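Local coordinates for protein diguanylate cyclase DosC (Escherichia coli, PDB 4ZVA) that synthesises the second messenger cyclic di-GMP, probably under the control of oxygen sensed by the haem-binding globin domain described here, at residues A[31-36]-A[66-71]; A[39-44]-A[49-54]; A[108-113]-A[137-142]. All blocks are in the same frame, centred on the assembly; numbering follows the deposited sequence.

Interaction 1: A[31-36]-A[66-71]; sequences HYLSIE and RWIINV. With HEM (protoporphyrin IX containing Fe), chain C.
CG of Leu33 and CG1 of Ile68 both stand anti to the carbonyl carbon and beside the backbone N (chi1 -71° and -68°), an arrangement that brings the two aliphatic chains together between helix 16-43 and helix 54-72. The meeting is small and purely apolar. CD1 of Ile68 reaches CB of Leu33 at 3.7 Å, and the second branch of the same isoleucine, CG2, lies 4.1 Å from CD1 of Leu33. Both side chains also rest on helix 100-119, Leu33 on Ile113 and Ile68 on Leu110, so the pair belongs to a core shared by three helices.

Beside Ile68, Trp67 faces the cofactor. A vinyl group of the haem lies over one face of the indole, its CBC atom 3.4 Å from CH2 of Trp67; Val71 CG2 packs over the opposite face, 3.4 Å above the plane, so the ring is sandwiched. At the rim, Trp67 NE1 is hydrogen-bonded to Gln86 OE1, which helps fix the rotation of the ring. With an alanine here, the vinyl is likely to lose the indole face it lies on, and Gln86 OE1 its N-H donor.

On helix 16-43, Ser34 OG turns back to donate to His31 O at 2.9 Å, tilted 29° from the carbonyl plane and on the same face as the backbone N of Ile35. The hydroxyl is thus satisfied within its own helix. Between Leu33 and Ile68 only dispersion and exclusion of water act; the polar link beside them is the hydrogen bond of His31 ND1 with Glu65 OE2 of helix 54-72. At the haem, the indole N-H is taken by Gln86 while the faces of the ring stay apolar.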
loop_
_atom_site.group_PDB
_atom_site.type_symbol
_atom_site.label_atom_id
_atom_site.label_comp_id
_atom_site.label_asym_id
_atom_site.label_seq_id
_atom_site.Cartn_x
_atom_site.Cartn_y
_atom_site.Cartn_z
ATOM N N HIS A 31 -4.636 -11.440 -16.397
ATOM C CA HIS A 31 -3.872 -12.628 -16.755
ATOM C C HIS A 31 -2.373 -12.378 -16.611
ATOM O O HIS A 31 -1.674 -13.138 -15.939
ATOM C CB HIS A 31 -4.204 -13.068 -18.184
ATOM C CG HIS A 31 -3.557 -14.358 -18.586
ATOM N ND1 HIS A 31 -3.788 -15.546 -17.924
ATOM C CD2 HIS A 31 -2.691 -14.648 -19.585
ATOM C CE1 HIS A 31 -3.090 -16.509 -18.497
ATOM N NE2 HIS A 31 -2.416 -15.991 -19.508
ATOM N N TYR A 32 -1.889 -11.304 -17.229
ATOM C CA TYR A 32 -0.490 -10.919 -17.106
ATOM C C TYR A 32 -0.103 -10.712 -15.646
ATOM O O TYR A 32 0.947 -11.176 -15.201
ATOM C CB TYR A 32 -0.201 -9.635 -17.893
ATOM C CG TYR A 32 1.037 -8.909 -17.400
ATOM C CD1 TYR A 32 2.306 -9.328 -17.775
ATOM C CD2 TYR A 32 0.935 -7.819 -16.542
ATOM C CE1 TYR A 32 3.438 -8.680 -17.320
ATOM C CE2 TYR A 32 2.064 -7.166 -16.080
ATOM C CZ TYR A 32 3.312 -7.600 -16.474
ATOM O OH TYR A 32 4.439 -6.952 -16.019
ATOM N N LEU A 33 -0.961 -10.012 -14.911
ATOM C CA LEU A 33 -0.681 -9.663 -13.524
ATOM C C LEU A 33 -0.538 -10.896 -12.640
ATOM O O LEU A 33 0.394 -10.983 -11.845
ATOM C CB LEU A 33 -1.779 -8.749 -12.976
ATOM C CG LEU A 33 -1.821 -7.320 -13.522
ATOM C CD1 LEU A 33 -3.060 -6.597 -13.034
ATOM C CD2 LEU A 33 -0.566 -6.556 -13.123
ATOM N N SER A 34 -1.442 -11.859 -12.796
ATOM C CA SER A 34 -1.406 -13.066 -11.977
ATOM C C SER A 34 -0.154 -13.897 -12.244
ATOM O O SER A 34 0.426 -14.475 -11.325
ATOM C CB SER A 34 -2.660 -13.915 -12.217
ATOM O OG SER A 34 -2.699 -14.414 -13.544
ATOM N N ILE A 35 0.266 -13.942 -13.505
ATOM C CA ILE A 35 1.449 -14.701 -13.893
ATOM C C ILE A 35 2.733 -14.056 -13.377
ATOM O O ILE A 35 3.587 -14.729 -12.797
ATOM C CB ILE A 35 1.529 -14.846 -15.423
ATOM C CG1 ILE A 35 0.342 -15.663 -15.938
ATOM C CG2 ILE A 35 2.847 -15.487 -15.837
ATOM C CD1 ILE A 35 0.195 -15.632 -17.436
ATOM N N GLU A 36 2.861 -12.750 -13.584
ATOM C CA GLU A 36 4.035 -12.009 -13.135
ATOM C C GLU A 36 4.109 -11.971 -11.607
ATOM O O GLU A 36 5.192 -12.041 -11.028
ATOM C CB GLU A 36 4.027 -10.591 -13.714
ATOM C CG GLU A 36 5.245 -9.745 -13.354
ATOM C CD GLU A 36 6.530 -10.216 -14.025
ATOM O OE1 GLU A 36 6.495 -11.196 -14.799
ATOM O OE2 GLU A 36 7.585 -9.595 -13.777
ATOM N N ARG A 66 -9.311 -13.551 -10.817
ATOM C CA ARG A 66 -10.646 -13.262 -10.318
ATOM C C ARG A 66 -10.587 -12.211 -9.215
ATOM O O ARG A 66 -11.412 -11.299 -9.172
ATOM C CB ARG A 66 -11.307 -14.543 -9.811
ATOM C CG ARG A 66 -12.747 -14.376 -9.358
ATOM C CD ARG A 66 -13.280 -15.672 -8.761
ATOM N NE ARG A 66 -12.737 -16.846 -9.444
ATOM C CZ ARG A 66 -11.925 -17.733 -8.876
ATOM N NH1 ARG A 66 -11.570 -17.595 -7.606
ATOM N NH2 ARG A 66 -11.476 -18.766 -9.577
ATOM N N TRP A 67 -9.604 -12.340 -8.331
ATOM C CA TRP A 67 -9.453 -11.407 -7.218
ATOM C C TRP A 67 -9.206 -9.988 -7.719
ATOM O O TRP A 67 -9.867 -9.043 -7.287
ATOM C CB TRP A 67 -8.305 -11.841 -6.302
ATOM C CG TRP A 67 -8.239 -11.063 -5.016
ATOM C CD1 TRP A 67 -8.755 -11.433 -3.808
ATOM C CD2 TRP A 67 -7.623 -9.783 -4.812
ATOM N NE1 TRP A 67 -8.500 -10.466 -2.866
ATOM C CE2 TRP A 67 -7.807 -9.442 -3.456
ATOM C CE3 TRP A 67 -6.933 -8.893 -5.643
ATOM C CZ2 TRP A 67 -7.326 -8.250 -2.911
ATOM C CZ3 TRP A 67 -6.458 -7.708 -5.102
ATOM C CH2 TRP A 67 -6.658 -7.398 -3.748
ATOM N N ILE A 68 -8.248 -9.852 -8.631
ATOM C CA ILE A 68 -7.876 -8.553 -9.180
ATOM C C ILE A 68 -9.064 -7.866 -9.841
ATOM O O ILE A 68 -9.317 -6.685 -9.603
ATOM C CB ILE A 68 -6.726 -8.689 -10.193
ATOM C CG1 ILE A 68 -5.445 -9.114 -9.473
ATOM C CG2 ILE A 68 -6.505 -7.381 -10.934
ATOM C CD1 ILE A 68 -4.336 -9.549 -10.395
ATOM N N ILE A 69 -9.800 -8.612 -10.660
ATOM C CA ILE A 69 -10.969 -8.061 -11.333
ATOM C C ILE A 69 -12.053 -7.660 -10.336
ATOM O O ILE A 69 -12.619 -6.575 -10.438
ATOM C CB ILE A 69 -11.562 -9.062 -12.351
ATOM C CG1 ILE A 69 -10.560 -9.333 -13.473
ATOM C CG2 ILE A 69 -12.865 -8.529 -12.934
ATOM C CD1 ILE A 69 -11.018 -10.384 -14.464
ATOM N N ASN A 70 -12.332 -8.527 -9.368
ATOM C CA ASN A 70 -13.376 -8.242 -8.387
ATOM C C ASN A 70 -13.088 -6.983 -7.576
ATOM O O ASN A 70 -13.969 -6.144 -7.386
ATOM C CB ASN A 70 -13.562 -9.433 -7.443
ATOM C CG ASN A 70 -14.338 -10.571 -8.085
ATOM O OD1 ASN A 70 -15.216 -10.345 -8.918
ATOM N ND2 ASN A 70 -14.011 -11.802 -7.706
ATOM N N VAL A 71 -11.844 -6.837 -7.136
ATOM C CA VAL A 71 -11.461 -5.703 -6.299
ATOM C C VAL A 71 -11.447 -4.390 -7.079
ATOM O O VAL A 71 -12.026 -3.396 -6.643
ATOM C CB VAL A 71 -10.078 -5.931 -5.657
ATOM C CG1 VAL A 71 -9.555 -4.645 -5.027
ATOM C CG2 VAL A 71 -10.157 -7.040 -4.625
HETATM C CHA HEM C . -4.927 -18.986 -2.100
HETATM C CHB HEM C . -0.148 -18.491 -1.439
HETATM C CHC HEM C . -0.738 -13.691 -1.371
HETATM C CHD HEM C . -5.236 -14.202 -3.092
HETATM C C1A HEM C . -3.589 -19.288 -1.964
HETATM C C2A HEM C . -2.975 -20.603 -2.021
HETATM C C3A HEM C . -1.661 -20.453 -1.840
HETATM C C4A HEM C . -1.387 -19.048 -1.656
HETATM C CMA HEM C . -0.605 -21.578 -1.823
HETATM C CAA HEM C . -3.688 -21.952 -2.261
HETATM C CBA HEM C . -4.402 -21.925 -3.609
HETATM C CGA HEM C . -4.838 -23.314 -3.985
HETATM O O1A HEM C . -4.164 -24.290 -3.565
HETATM O O2A HEM C . -5.854 -23.438 -4.715
HETATM C C1B HEM C . 0.119 -17.144 -1.387
HETATM C C2B HEM C . 1.431 -16.542 -1.278
HETATM C C3B HEM C . 1.266 -15.205 -1.257
HETATM C C4B HEM C . -0.153 -14.937 -1.355
HETATM C CMB HEM C . 2.739 -17.366 -1.200
HETATM C CAB HEM C . 2.311 -14.064 -1.157
HETATM C CBB HEM C . 3.635 -14.243 -1.136
HETATM C C1C HEM C . -1.970 -13.401 -1.913
HETATM C C2C HEM C . -2.438 -12.092 -2.323
HETATM C C3C HEM C . -3.691 -12.233 -2.799
HETATM C C4C HEM C . -4.039 -13.638 -2.704
HETATM C CMC HEM C . -1.584 -10.809 -2.198
HETATM C CAC HEM C . -4.666 -11.173 -3.373
HETATM C CBC HEM C . -4.361 -9.884 -3.557
HETATM C C1D HEM C . -5.588 -15.531 -2.987
HETATM C C2D HEM C . -6.870 -16.084 -3.368
HETATM C C3D HEM C . -6.774 -17.586 -3.061
HETATM C C4D HEM C . -5.447 -17.781 -2.520
HETATM C CMD HEM C . -8.063 -15.308 -3.969
HETATM C CAD HEM C . -7.852 -18.675 -3.263
HETATM C CBD HEM C . -9.080 -18.345 -2.418
HETATM C CGD HEM C . -9.960 -19.560 -2.281
HETATM O O1D HEM C . -11.127 -19.406 -1.838
HETATM O O2D HEM C . -9.497 -20.682 -2.612
HETATM N NA HEM C . -2.586 -18.364 -1.735
HETATM N NB HEM C . -0.826 -16.140 -1.432
HETATM N NC HEM C . -2.970 -14.317 -2.159
HETATM N ND HEM C . -4.787 -16.557 -2.492
HETATM FE FE HEM C . -2.868 -16.317 -1.713
#

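Interaction 2: A[39-44]-A[49-54]; sequences RIVRID and EFLSNE. With HEM (protoporphyrin IX containing Fe), chain C.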
loop_
_atom_site.group_PDB
_atom_site.type_symbol
_atom_site.label_atom_id
_atom_site.label_comp_id
_atom_site.label_asym_id
_atom_site.label_seq_id
_atom_site.Cartn_x
_atom_site.Cartn_y
_atom_site.Cartn_z
ATOM N N ARG A 39 5.511 -15.309 -10.497
ATOM C CA ARG A 39 6.934 -15.414 -10.801
ATOM C C ARG A 39 7.794 -14.668 -9.781
ATOM O O ARG A 39 8.801 -15.191 -9.306
ATOM C CB ARG A 39 7.226 -14.882 -12.207
ATOM C CG ARG A 39 8.669 -15.088 -12.643
ATOM C CD ARG A 39 8.984 -14.344 -13.929
ATOM N NE ARG A 39 8.925 -12.897 -13.748
ATOM C CZ ARG A 39 9.918 -12.171 -13.246
ATOM N NH1 ARG A 39 11.049 -12.756 -12.871
ATOM N NH2 ARG A 39 9.781 -10.859 -13.114
ATOM N N ILE A 40 7.390 -13.445 -9.452
ATOM C CA ILE A 40 8.153 -12.603 -8.534
ATOM C C ILE A 40 8.070 -13.119 -7.099
ATOM O O ILE A 40 9.070 -13.157 -6.382
ATOM C CB ILE A 40 7.668 -11.143 -8.588
ATOM C CG1 ILE A 40 7.919 -10.563 -9.980
ATOM C CG2 ILE A 40 8.362 -10.300 -7.527
ATOM C CD1 ILE A 40 7.401 -9.161 -10.160
ATOM N N VAL A 41 6.869 -13.510 -6.684
ATOM C CA VAL A 41 6.654 -14.076 -5.358
ATOM C C VAL A 41 7.495 -15.339 -5.149
ATOM O O VAL A 41 8.058 -15.550 -4.072
ATOM C CB VAL A 41 5.160 -14.397 -5.137
ATOM C CG1 VAL A 41 4.974 -15.423 -4.032
ATOM C CG2 VAL A 41 4.384 -13.121 -4.847
ATOM N N ARG A 42 7.601 -16.153 -6.196
ATOM C CA ARG A 42 8.380 -17.392 -6.160
ATOM C C ARG A 42 9.844 -17.155 -5.792
ATOM O O ARG A 42 10.494 -18.030 -5.216
ATOM C CB ARG A 42 8.302 -18.108 -7.512
ATOM C CG ARG A 42 7.092 -19.014 -7.679
ATOM C CD ARG A 42 7.354 -20.412 -7.145
ATOM N NE ARG A 42 8.306 -21.143 -7.976
ATOM C CZ ARG A 42 8.715 -22.383 -7.729
ATOM N NH1 ARG A 42 8.254 -23.038 -6.672
ATOM N NH2 ARG A 42 9.585 -22.971 -8.540
ATOM N N ILE A 43 10.360 -15.979 -6.139
ATOM C CA ILE A 43 11.746 -15.627 -5.848
ATOM C C ILE A 43 12.014 -15.627 -4.343
ATOM O O ILE A 43 13.075 -16.058 -3.892
ATOM C CB ILE A 43 12.109 -14.242 -6.431
ATOM C CG1 ILE A 43 11.826 -14.203 -7.934
ATOM C CG2 ILE A 43 13.568 -13.905 -6.163
ATOM C CD1 ILE A 43 12.591 -15.239 -8.727
ATOM N N ASP A 44 11.043 -15.150 -3.570
ATOM C CA ASP A 44 11.166 -15.128 -2.117
ATOM C C ASP A 44 11.195 -16.553 -1.572
ATOM O O ASP A 44 10.256 -17.320 -1.783
ATOM C CB ASP A 44 10.017 -14.331 -1.492
ATOM C CG ASP A 44 10.243 -14.027 -0.017
ATOM O OD1 ASP A 44 10.584 -14.950 0.752
ATOM O OD2 ASP A 44 10.080 -12.851 0.373
ATOM N N GLU A 49 8.135 -21.861 -0.608
ATOM C CA GLU A 49 7.737 -23.082 0.082
ATOM C C GLU A 49 6.268 -23.424 -0.157
ATOM O O GLU A 49 5.908 -24.594 -0.300
ATOM C CB GLU A 49 8.000 -22.947 1.583
ATOM C CG GLU A 49 7.658 -24.188 2.390
ATOM C CD GLU A 49 7.745 -23.950 3.885
ATOM O OE1 GLU A 49 8.082 -22.818 4.289
ATOM O OE2 GLU A 49 7.475 -24.896 4.656
ATOM N N PHE A 50 5.425 -22.398 -0.211
ATOM C CA PHE A 50 3.986 -22.595 -0.346
ATOM C C PHE A 50 3.572 -22.823 -1.797
ATOM O O PHE A 50 2.408 -23.099 -2.083
ATOM C CB PHE A 50 3.230 -21.396 0.228
ATOM C CG PHE A 50 3.575 -21.091 1.657
ATOM C CD1 PHE A 50 3.003 -21.813 2.691
ATOM C CD2 PHE A 50 4.471 -20.081 1.968
ATOM C CE1 PHE A 50 3.317 -21.536 4.008
ATOM C CE2 PHE A 50 4.788 -19.798 3.284
ATOM C CZ PHE A 50 4.210 -20.526 4.305
ATOM N N LEU A 51 4.531 -22.705 -2.708
ATOM C CA LEU A 51 4.266 -22.884 -4.129
ATOM C C LEU A 51 5.172 -23.981 -4.676
ATOM O O LEU A 51 6.196 -23.699 -5.299
ATOM C CB LEU A 51 4.489 -21.573 -4.886
ATOM C CG LEU A 51 3.950 -20.308 -4.210
ATOM C CD1 LEU A 51 4.370 -19.061 -4.973
ATOM C CD2 LEU A 51 2.437 -20.369 -4.073
ATOM N N SER A 52 4.787 -25.234 -4.449
ATOM C CA SER A 52 5.678 -26.358 -4.715
ATOM C C SER A 52 5.159 -27.335 -5.766
ATOM O O SER A 52 5.831 -28.317 -6.084
ATOM C CB SER A 52 5.955 -27.117 -3.416
ATOM O OG SER A 52 6.597 -26.282 -2.468
ATOM N N ASN A 53 3.976 -27.076 -6.310
ATOM C CA ASN A 53 3.429 -27.961 -7.331
ATOM C C ASN A 53 2.563 -27.224 -8.342
ATOM O O ASN A 53 2.086 -26.118 -8.082
ATOM C CB ASN A 53 2.624 -29.088 -6.678
ATOM C CG ASN A 53 1.416 -28.580 -5.920
ATOM O OD1 ASN A 53 0.342 -28.399 -6.493
ATOM N ND2 ASN A 53 1.587 -28.340 -4.626
ATOM N N GLU A 54 2.362 -27.854 -9.495
ATOM C CA GLU A 54 1.652 -27.229 -10.603
ATOM C C GLU A 54 0.160 -27.058 -10.342
ATOM O O GLU A 54 -0.477 -26.201 -10.944
ATOM C CB GLU A 54 1.864 -28.040 -11.884
ATOM C CG GLU A 54 3.293 -28.009 -12.399
ATOM C CD GLU A 54 3.455 -28.738 -13.716
ATOM O OE1 GLU A 54 2.443 -29.247 -14.244
ATOM O OE2 GLU A 54 4.594 -28.797 -14.227
HETATM C CHA HEM C . -4.927 -18.986 -2.100
HETATM C CHB HEM C . -0.148 -18.491 -1.439
HETATM C CHC HEM C . -0.738 -13.691 -1.371
HETATM C CHD HEM C . -5.236 -14.202 -3.092
HETATM C C1A HEM C . -3.589 -19.288 -1.964
HETATM C C2A HEM C . -2.975 -20.603 -2.021
HETATM C C3A HEM C . -1.661 -20.453 -1.840
HETATM C C4A HEM C . -1.387 -19.048 -1.656
HETATM C CMA HEM C . -0.605 -21.578 -1.823
HETATM C CAA HEM C . -3.688 -21.952 -2.261
HETATM C CBA HEM C . -4.402 -21.925 -3.609
HETATM C CGA HEM C . -4.838 -23.314 -3.985
HETATM O O1A HEM C . -4.164 -24.290 -3.565
HETATM O O2A HEM C . -5.854 -23.438 -4.715
HETATM C C1B HEM C . 0.119 -17.144 -1.387
HETATM C C2B HEM C . 1.431 -16.542 -1.278
HETATM C C3B HEM C . 1.266 -15.205 -1.257
HETATM C C4B HEM C . -0.153 -14.937 -1.355
HETATM C CMB HEM C . 2.739 -17.366 -1.200
HETATM C CAB HEM C . 2.311 -14.064 -1.157
HETATM C CBB HEM C . 3.635 -14.243 -1.136
HETATM C C1C HEM C . -1.970 -13.401 -1.913
HETATM C C2C HEM C . -2.438 -12.092 -2.323
HETATM C C3C HEM C . -3.691 -12.233 -2.799
HETATM C C4C HEM C . -4.039 -13.638 -2.704
HETATM C CMC HEM C . -1.584 -10.809 -2.198
HETATM C CAC HEM C . -4.666 -11.173 -3.373
HETATM C CBC HEM C . -4.361 -9.884 -3.557
HETATM C C1D HEM C . -5.588 -15.531 -2.987
HETATM C C2D HEM C . -6.870 -16.084 -3.368
HETATM C C3D HEM C . -6.774 -17.586 -3.061
HETATM C C4D HEM C . -5.447 -17.781 -2.520
HETATM C CMD HEM C . -8.063 -15.308 -3.969
HETATM C CAD HEM C . -7.852 -18.675 -3.263
HETATM C CBD HEM C . -9.080 -18.345 -2.418
HETATM C CGD HEM C . -9.960 -19.560 -2.281
HETATM O O1D HEM C . -11.127 -19.406 -1.838
HETATM O O2D HEM C . -9.497 -20.682 -2.612
HETATM N NA HEM C . -2.586 -18.364 -1.735
HETATM N NB HEM C . -0.826 -16.140 -1.432
HETATM N NC HEM C . -2.970 -14.317 -2.159
HETATM N ND HEM C . -4.787 -16.557 -2.492
HETATM FE FE HEM C . -2.868 -16.317 -1.713
#
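This is a mixed contact, apolar toward the haem and polar behind it, between the C-terminal end of helix 16-43 and the loop that leads from helix 45-48 into helix 54-72. Leu51 is the loop residue that lies between Val41, Arg42 and the haem. Its CD1 meets CG1 of Val41 at 3.8 Å, the two side chains crossing at about a right angle, while its other methyl, CD2, lies 4.0 Å from the haem methyl CMA. Val41 touches the porphyrin in turn, with CG1 3.4 Å from the vinyl carbon CBB, and Phe50 O lies 3.4 Å from CMA. Together the three residues line one edge of the haem pocket.

Arg42 runs along Leu51 in the opposite direction, its CD 3.8 Å from Leu51 CB. Bends at chi2 (-87°) and chi3 (-70°) fold the chain so that the guanidinium presents an edge to the carbonyl of Leu51. NH1 lies 2.6 Å from Leu51 O, but the N-H points poorly at the oxygen (118°) and the bond is weak; the stronger partner of NH1 is Glu48 OE2, in a salt bridge.

The loop has its own polar braces. Ser52 OG donates to Glu49 O, and Asn53 is the N-cap of helix 54-72 through a bond from Val56 N to its OD1. Asp44, N-cap of helix 45-48, also pairs with Arg148 of the second subunit. The arginine thus packs its aliphatic stem along the side of Leu51, whose CD2 meets the haem, while its charge is probably balanced by Glu48, with the weak bond to Leu51 O secondary.

Interaction 3: A[108-113]-A[137-142]; sequences RVLKKI and NSIDIA
Lys111 NZ donates to OD1 of Asp140 at 2.8 Å, a salt bridge made on the syn lone pair, the side of the other carboxylate oxygen. That other oxygen, OD2, is paired with Lys111 of the second subunit, and NZ here likewise with Asp140 OD2 of that subunit. Two lysines and two aspartates therefore form one network across the dimer, in which buried opposite charges probably stabilise one another. Around it, Arg108 pairs with Glu144 and Glu6 of the second subunit, and Lys112 with the same Glu6.

The lysine chain turns at chi3 (-71°), and the bend swings its ammonium group toward Asp140; the two side chains cross at about a right angle. Nearer the helix backbone, the stem of Lys111 slides past Ile139 in the opposite direction, its CG 3.8 Å from Ile139 CG2 and 4.0 Å from CD1. The same CD1 lies 4.1 Å from CD2 of Leu110, a methyl that also packs on Trp67 and comes within about 4 Å of the haem; Leu110 touches Ile68 as well. Ile139 is thus wedged between an aliphatic lysine stem and a core leucine.

Segments 108-113 and 137-142 run antiparallel (173°), their axes 10.8 Å apart at closest approach. Such a pair, meeting its counterpart in the second subunit, is consistent with the four-helix-bundle dimer interface that globin-coupled sensors build from their last two globin helices.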
loop_
_atom_site.group_PDB
_atom_site.type_symbol
_atom_site.label_atom_id
_atom_site.label_comp_id
_atom_site.label_asym_id
_atom_site.label_seq_id
_atom_site.Cartn_x
_atom_site.Cartn_y
_atom_site.Cartn_z
ATOM N N ARG A 108 2.400 -5.973 -2.048
ATOM C CA ARG A 108 3.353 -4.971 -2.505
ATOM C C ARG A 108 3.802 -5.285 -3.926
ATOM O O ARG A 108 3.921 -4.389 -4.761
ATOM C CB ARG A 108 4.564 -4.890 -1.574
ATOM C CG ARG A 108 5.473 -3.707 -1.883
ATOM C CD ARG A 108 6.661 -3.629 -0.938
ATOM N NE ARG A 108 7.630 -4.692 -1.177
ATOM C CZ ARG A 108 8.518 -4.679 -2.165
ATOM N NH1 ARG A 108 8.555 -3.656 -3.010
ATOM N NH2 ARG A 108 9.367 -5.687 -2.311
ATOM N N VAL A 109 4.052 -6.564 -4.190
ATOM C CA VAL A 109 4.430 -7.011 -5.525
ATOM C C VAL A 109 3.338 -6.679 -6.534
ATOM O O VAL A 109 3.619 -6.160 -7.615
ATOM C CB VAL A 109 4.708 -8.530 -5.557
ATOM C CG1 VAL A 109 4.876 -9.010 -6.985
ATOM C CG2 VAL A 109 5.939 -8.860 -4.729
ATOM N N LEU A 110 2.092 -6.963 -6.161
ATOM C CA LEU A 110 0.943 -6.695 -7.019
ATOM C C LEU A 110 0.836 -5.210 -7.351
ATOM O O LEU A 110 0.694 -4.837 -8.514
ATOM C CB LEU A 110 -0.348 -7.176 -6.356
ATOM C CG LEU A 110 -1.637 -6.905 -7.136
ATOM C CD1 LEU A 110 -1.596 -7.595 -8.500
ATOM C CD2 LEU A 110 -2.861 -7.339 -6.339
ATOM N N LYS A 111 0.900 -4.367 -6.326
ATOM C CA LYS A 111 0.840 -2.923 -6.522
ATOM C C LYS A 111 2.010 -2.425 -7.366
ATOM O O LYS A 111 1.858 -1.501 -8.166
ATOM C CB LYS A 111 0.815 -2.199 -5.173
ATOM C CG LYS A 111 -0.503 -2.337 -4.429
ATOM C CD LYS A 111 -0.469 -1.669 -3.060
ATOM C CE LYS A 111 0.401 -2.448 -2.085
ATOM N NZ LYS A 111 0.321 -1.894 -0.704
ATOM N N LYS A 112 3.168 -3.055 -7.201
ATOM C CA LYS A 112 4.363 -2.664 -7.936
ATOM C C LYS A 112 4.217 -2.913 -9.438
ATOM O O LYS A 112 4.541 -2.048 -10.249
ATOM C CB LYS A 112 5.587 -3.409 -7.403
ATOM C CG LYS A 112 6.863 -3.113 -8.178
ATOM C CD LYS A 112 8.050 -3.899 -7.642
ATOM C CE LYS A 112 9.275 -3.697 -8.519
ATOM N NZ LYS A 112 10.466 -4.424 -7.997
ATOM N N ILE A 113 3.742 -4.099 -9.807
ATOM C CA ILE A 113 3.645 -4.467 -11.218
ATOM C C ILE A 113 2.409 -3.879 -11.894
ATOM O O ILE A 113 2.313 -3.868 -13.124
ATOM C CB ILE A 113 3.630 -5.996 -11.399
ATOM C CG1 ILE A 113 2.420 -6.614 -10.695
ATOM C CG2 ILE A 113 4.925 -6.598 -10.886
ATOM C CD1 ILE A 113 2.275 -8.108 -10.939
ATOM N N ASN A 137 -5.735 2.442 -3.448
ATOM C CA ASN A 137 -6.624 2.501 -2.295
ATOM C C ASN A 137 -7.526 1.273 -2.204
ATOM O O ASN A 137 -7.811 0.787 -1.111
ATOM C CB ASN A 137 -7.465 3.778 -2.343
ATOM C CG ASN A 137 -6.700 4.997 -1.864
ATOM O OD1 ASN A 137 -5.476 4.964 -1.732
ATOM N ND2 ASN A 137 -7.416 6.086 -1.620
ATOM N N SER A 138 -7.967 0.770 -3.354
ATOM C CA SER A 138 -8.792 -0.434 -3.398
ATOM C C SER A 138 -8.022 -1.668 -2.948
ATOM O O SER A 138 -8.535 -2.489 -2.192
ATOM C CB SER A 138 -9.342 -0.659 -4.812
ATOM O OG SER A 138 -10.254 0.366 -5.165
ATOM N N ILE A 139 -6.792 -1.808 -3.427
ATOM C CA ILE A 139 -5.974 -2.956 -3.068
ATOM C C ILE A 139 -5.616 -2.904 -1.582
ATOM O O ILE A 139 -5.651 -3.924 -0.889
ATOM C CB ILE A 139 -4.696 -3.025 -3.925
ATOM C CG1 ILE A 139 -5.060 -3.324 -5.383
ATOM C CG2 ILE A 139 -3.747 -4.099 -3.406
ATOM C CD1 ILE A 139 -3.875 -3.393 -6.309
ATOM N N ASP A 140 -5.295 -1.708 -1.096
ATOM C CA ASP A 140 -4.939 -1.526 0.311
ATOM C C ASP A 140 -6.101 -1.792 1.268
ATOM O O ASP A 140 -5.912 -2.420 2.310
ATOM C CB ASP A 140 -4.404 -0.113 0.545
ATOM C CG ASP A 140 -2.935 0.022 0.195
ATOM O OD1 ASP A 140 -2.267 -1.018 0.016
ATOM O OD2 ASP A 140 -2.443 1.169 0.111
ATOM N N ILE A 141 -7.294 -1.312 0.923
ATOM C CA ILE A 141 -8.464 -1.539 1.767
ATOM C C ILE A 141 -8.790 -3.034 1.812
ATOM O O ILE A 141 -9.198 -3.557 2.849
ATOM C CB ILE A 141 -9.703 -0.716 1.297
ATOM C CG1 ILE A 141 -10.820 -0.776 2.338
ATOM C CG2 ILE A 141 -10.233 -1.186 -0.042
ATOM C CD1 ILE A 141 -10.538 0.037 3.563
ATOM N N ALA A 142 -8.600 -3.718 0.688
ATOM C CA ALA A 142 -8.833 -5.153 0.616
ATOM C C ALA A 142 -7.808 -5.914 1.450
ATOM O O ALA A 142 -8.145 -6.893 2.117
ATOM C CB ALA A 142 -8.799 -5.627 -0.830
#

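Interactions 1 and 3 are core contacts, all their touching residues buried, with centres about 11 Å apart; they merge where Trp67 packs against Leu110 and Ala142. Interaction 2 lies farther out, its centre about 18 Å from that of the chain, and its Arg42 is partly exposed. Interactions 1 and 2 share helix 16-43, whose Ile40 packs against Val109 and Ile113 of interaction 3. Both touch the haem, and Leu110 of interaction 3 also approaches it. Chemistry follows position: interaction 1 is purely apolar across its segments, interaction 2 adds a weak arginine-carbonyl bond while the arginine's charge goes mainly to Glu48, and interaction 3 carries salt bridges that extend into the second subunit.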